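Local coordinates for secreted effector protein SifA (Salmonella typhimurium, PDB 3CXB), which alters host cell physiology as a secreted virulence effector, interacting with host PLEKHM2 and being required for endosomal tubulation and the formation of Salmonella-induced filaments, at residues A[199-202]-A[203-207]; A[254-258]-A[259-263]. All coordinates share one frame; numbering follows the deposited sequence.

Contact 1 of 2, residues A[199-202]-A[203-207]; sequences AQEK and ATYLA
Gln200 reaches forward one helical turn to Thr204, its NE2 lying 2.8 Å from Thr204 OG1 in a hydrogen bond whose N-H...O angle is 150°. Thr204 OG1 sits close to the amide plane, which fits donation by an in-plane N-H. Two torsions bring the amide there: CG trans to the backbone N (chi1 -177°), then a bend at chi2 that folds the chain along the helix; Gln200 is poorly ordered, so the placing of its amide is less sure. Thr204 OG1 also gives a weak hydrogen bond to Gln200 O (3.3 Å), the same carbonyl that accepts Thr204 N at 2.9 Å, so Gln200 O has two donors from one residue. At the next step Glu201 bends likewise and brings OE2 to the edge of the Tyr205 ring, near its plane, 3.2 Å from CD2; carboxylate and ring planes are 63° apart. Leu206 CD1 lies 4.0 Å from CG of the extended Lys202. These i to i+4 pairs belong to the start of helix 197-220. Tyr205 OH bonds Asp296 and its ring meets Phe299, both on helix 283-303, while Ala207 packs on helix 228-241 and Leu206 on Ile310 of helix 307-324.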
loop_
_atom_site.group_PDB
_atom_site.type_symbol
_atom_site.label_atom_id
_atom_site.label_comp_id
_atom_site.label_asym_id
_atom_site.label_seq_id
_atom_site.Cartn_x
_atom_site.Cartn_y
_atom_site.Cartn_z
ATOM N N ALA A 199 -11.733 0.832 12.705
ATOM C CA ALA A 199 -11.121 0.479 13.972
ATOM C C ALA A 199 -11.117 -1.034 14.130
ATOM O O ALA A 199 -10.215 -1.607 14.742
ATOM C CB ALA A 199 -11.886 1.133 15.112
ATOM N N GLN A 200 -12.126 -1.675 13.555
ATOM C CA GLN A 200 -12.253 -3.121 13.634
ATOM C C GLN A 200 -11.240 -3.788 12.718
ATOM O O GLN A 200 -10.345 -4.499 13.177
ATOM C CB GLN A 200 -13.671 -3.544 13.228
ATOM C CG GLN A 200 -13.937 -5.041 13.343
ATOM C CD GLN A 200 -13.762 -5.571 14.765
ATOM O OE1 GLN A 200 -14.415 -5.105 15.700
ATOM N NE2 GLN A 200 -12.876 -6.549 14.929
ATOM N N GLU A 201 -11.396 -3.542 11.420
ATOM C CA GLU A 201 -10.529 -4.103 10.388
ATOM C C GLU A 201 -9.064 -3.886 10.739
ATOM O O GLU A 201 -8.245 -4.790 10.621
ATOM C CB GLU A 201 -10.864 -3.451 9.042
ATOM C CG GLU A 201 -10.204 -4.071 7.824
ATOM C CD GLU A 201 -10.568 -5.526 7.625
ATOM O OE1 GLU A 201 -11.768 -5.852 7.737
ATOM O OE2 GLU A 201 -9.655 -6.342 7.349
ATOM N N LYS A 202 -8.738 -2.686 11.192
ATOM C CA LYS A 202 -7.372 -2.379 11.548
ATOM C C LYS A 202 -6.813 -3.346 12.587
ATOM O O LYS A 202 -5.695 -3.825 12.443
ATOM C CB LYS A 202 -7.275 -0.942 12.056
ATOM C CG LYS A 202 -5.859 -0.482 12.383
ATOM C CD LYS A 202 -5.852 0.995 12.721
ATOM C CE LYS A 202 -4.469 1.502 13.111
ATOM N NZ LYS A 202 -4.526 2.955 13.463
ATOM N N ALA A 203 -7.574 -3.647 13.631
ATOM C CA ALA A 203 -7.072 -4.560 14.651
ATOM C C ALA A 203 -7.094 -5.995 14.155
ATOM O O ALA A 203 -6.085 -6.692 14.212
ATOM C CB ALA A 203 -7.891 -4.436 15.930
ATOM N N THR A 204 -8.242 -6.427 13.648
ATOM C CA THR A 204 -8.411 -7.789 13.150
ATOM C C THR A 204 -7.339 -8.195 12.155
ATOM O O THR A 204 -6.615 -9.173 12.355
ATOM C CB THR A 204 -9.775 -7.958 12.454
ATOM O OG1 THR A 204 -10.819 -7.772 13.414
ATOM C CG2 THR A 204 -9.903 -9.356 11.833
ATOM N N TYR A 205 -7.264 -7.434 11.071
ATOM C CA TYR A 205 -6.317 -7.680 9.991
ATOM C C TYR A 205 -4.876 -7.725 10.493
ATOM O O TYR A 205 -4.171 -8.712 10.307
ATOM C CB TYR A 205 -6.482 -6.587 8.924
ATOM C CG TYR A 205 -5.919 -6.932 7.562
ATOM C CD1 TYR A 205 -4.548 -6.837 7.300
ATOM C CD2 TYR A 205 -6.763 -7.352 6.525
ATOM C CE1 TYR A 205 -4.038 -7.150 6.040
ATOM C CE2 TYR A 205 -6.263 -7.664 5.267
ATOM C CZ TYR A 205 -4.903 -7.557 5.032
ATOM O OH TYR A 205 -4.411 -7.820 3.778
ATOM N N LEU A 206 -4.449 -6.661 11.152
ATOM C CA LEU A 206 -3.091 -6.600 11.636
ATOM C C LEU A 206 -2.717 -7.688 12.639
ATOM O O LEU A 206 -1.626 -8.254 12.550
ATOM C CB LEU A 206 -2.813 -5.209 12.209
ATOM C CG LEU A 206 -2.694 -4.117 11.132
ATOM C CD1 LEU A 206 -2.642 -2.726 11.740
ATOM C CD2 LEU A 206 -1.435 -4.374 10.323
ATOM N N ALA A 207 -3.602 -7.991 13.589
ATOM C CA ALA A 207 -3.283 -9.024 14.579
ATOM C C ALA A 207 -3.146 -10.371 13.872
ATOM O O ALA A 207 -2.283 -11.185 14.231
ATOM C CB ALA A 207 -4.351 -9.088 15.681
#

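Contact 2 of 2, residues A[254-258]-A[259-263]; sequences THIPI and EKMVK
Ile256 lays its CG2 methyl across the aliphatic chain of Lys260, 3.6 Å from Lys260 CD, the two side chains running at a slant to each other. That methyl branch stands trans to the backbone N, and Lys260 turns at chi2 (-76°) before straightening, which carries its middle carbons past the methyl while NZ forms a salt bridge with Glu264. The same CG2 lies 4.3 Å from Met261 CG, an apolar contact. Beside it, the Pro257 ring offers CG to Lys260 CB at 3.9 Å. Pro257 is the N-cap of helix 258-267, and its carbonyl makes the first-turn bond: Met261 N lies 2.7 Å from Pro257 O, with an N-H...O angle of 141°. Ile258 O receives Val262 N at 2.7 Å and 150°. The sulfur of Met261 is 3.7 Å from Ile256 O, and the side chain goes on to Ile181, Tyr184 and Leu185 of helix 180-187. Lys260 thus plays two parts, with methylenes packed against Ile256 and Pro257 and an ammonium paired with an acid one turn on. The helix start therefore combines backbone N-H bonding at the cap with apolar contacts from the preceding loop.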
loop_
_atom_site.group_PDB
_atom_site.type_symbol
_atom_site.label_atom_id
_atom_site.label_comp_id
_atom_site.label_asym_id
_atom_site.label_seq_id
_atom_site.Cartn_x
_atom_site.Cartn_y
_atom_site.Cartn_z
ATOM N N THR A 254 -21.728 -8.868 11.674
ATOM C CA THR A 254 -22.249 -7.949 10.670
ATOM C C THR A 254 -21.138 -6.967 10.307
ATOM O O THR A 254 -21.261 -5.757 10.515
ATOM C CB THR A 254 -23.470 -7.169 11.191
ATOM O OG1 THR A 254 -24.465 -8.094 11.646
ATOM C CG2 THR A 254 -24.074 -6.316 10.083
ATOM N N HIS A 255 -20.046 -7.519 9.781
ATOM C CA HIS A 255 -18.868 -6.756 9.358
ATOM C C HIS A 255 -18.098 -7.589 8.339
ATOM O O HIS A 255 -17.452 -8.572 8.701
ATOM C CB HIS A 255 -17.965 -6.449 10.561
ATOM C CG HIS A 255 -16.638 -5.854 10.193
ATOM N ND1 HIS A 255 -15.643 -6.578 9.571
ATOM C CD2 HIS A 255 -16.138 -4.610 10.374
ATOM C CE1 HIS A 255 -14.586 -5.807 9.388
ATOM N NE2 HIS A 255 -14.859 -4.607 9.868
ATOM N N ILE A 256 -18.178 -7.194 7.070
ATOM C CA ILE A 256 -17.497 -7.913 5.995
ATOM C C ILE A 256 -16.057 -7.420 5.825
ATOM O O ILE A 256 -15.827 -6.336 5.293
ATOM C CB ILE A 256 -18.252 -7.735 4.649
ATOM C CG1 ILE A 256 -19.722 -8.157 4.813
ATOM C CG2 ILE A 256 -17.565 -8.550 3.546
ATOM C CD1 ILE A 256 -20.575 -7.970 3.559
ATOM N N PRO A 257 -15.069 -8.216 6.271
ATOM C CA PRO A 257 -13.662 -7.831 6.155
ATOM C C PRO A 257 -13.173 -7.682 4.716
ATOM O O PRO A 257 -13.848 -8.103 3.771
ATOM C CB PRO A 257 -12.943 -8.943 6.914
ATOM C CG PRO A 257 -13.814 -10.106 6.698
ATOM C CD PRO A 257 -15.186 -9.536 6.905
ATOM N N ILE A 258 -12.001 -7.065 4.561
ATOM C CA ILE A 258 -11.404 -6.856 3.247
ATOM C C ILE A 258 -11.176 -8.166 2.484
ATOM O O ILE A 258 -11.396 -8.219 1.278
ATOM C CB ILE A 258 -10.068 -6.085 3.352
ATOM C CG1 ILE A 258 -10.320 -4.709 3.963
ATOM C CG2 ILE A 258 -9.438 -5.943 1.982
ATOM C CD1 ILE A 258 -9.115 -3.824 3.998
ATOM N N GLU A 259 -10.750 -9.222 3.167
ATOM C CA GLU A 259 -10.531 -10.483 2.475
ATOM C C GLU A 259 -11.821 -10.994 1.864
ATOM O O GLU A 259 -11.889 -11.251 0.664
ATOM C CB GLU A 259 -9.975 -11.535 3.426
ATOM C CG GLU A 259 -8.597 -11.202 3.955
ATOM C CD GLU A 259 -7.999 -12.335 4.763
ATOM O OE1 GLU A 259 -6.878 -12.155 5.296
ATOM O OE2 GLU A 259 -8.656 -13.401 4.859
ATOM N N LYS A 260 -12.844 -11.140 2.699
ATOM C CA LYS A 260 -14.136 -11.626 2.233
ATOM C C LYS A 260 -14.629 -10.629 1.187
ATOM O O LYS A 260 -15.255 -10.989 0.187
ATOM C CB LYS A 260 -15.107 -11.714 3.417
ATOM C CG LYS A 260 -16.338 -12.589 3.190
ATOM C CD LYS A 260 -17.368 -11.907 2.306
ATOM C CE LYS A 260 -18.637 -12.732 2.207
ATOM N NZ LYS A 260 -19.662 -12.035 1.394
ATOM N N MET A 261 -14.307 -9.368 1.429
ATOM C CA MET A 261 -14.681 -8.290 0.542
ATOM C C MET A 261 -14.145 -8.532 -0.863
ATOM O O MET A 261 -14.875 -8.408 -1.845
ATOM C CB MET A 261 -14.118 -6.985 1.089
ATOM C CG MET A 261 -15.131 -5.891 1.241
ATOM S SD MET A 261 -14.531 -4.589 2.319
ATOM C CE MET A 261 -14.059 -3.339 1.081
ATOM N N VAL A 262 -12.861 -8.876 -0.952
ATOM C CA VAL A 262 -12.214 -9.120 -2.238
ATOM C C VAL A 262 -12.536 -10.488 -2.824
ATOM O O VAL A 262 -12.680 -10.627 -4.040
ATOM C CB VAL A 262 -10.675 -8.970 -2.132
ATOM C CG1 VAL A 262 -10.134 -9.858 -1.030
ATOM C CG2 VAL A 262 -10.027 -9.338 -3.458
ATOM N N LYS A 263 -12.638 -11.497 -1.966
ATOM C CA LYS A 263 -12.962 -12.846 -2.421
ATOM C C LYS A 263 -14.256 -12.772 -3.235
ATOM O O LYS A 263 -14.437 -13.506 -4.210
ATOM C CB LYS A 263 -13.146 -13.775 -1.217
ATOM C CG LYS A 263 -11.913 -13.904 -0.343
ATOM C CD LYS A 263 -12.193 -14.705 0.915
ATOM C CE LYS A 263 -10.936 -14.885 1.765
ATOM N NZ LYS A 263 -11.167 -15.745 2.971
#

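How the contacts relate
Contacts 1 and 2, with centres about 12 Å apart, come together through Glu201: its OE1 lies 3.3 Å from His255 CE1 and accepts a weak hydrogen bond from Ile258 N. An acid from helix 197-220 thus meets a backbone N-H in the first turn of helix 258-267, where the carboxylate would probably be favoured by the helix dipole. Both contacts are partly buried and reach helix 283-303, 199-207 through Tyr205 and Leu206, 254-263 through Ile258 and Val262. Contact 1 lies within a continuing helix and adds a Gln200-Thr204 side-chain hydrogen bond to the helix's backbone bonding; contact 2 spans a loop-to-helix junction, where side-chain packing is mainly aliphatic.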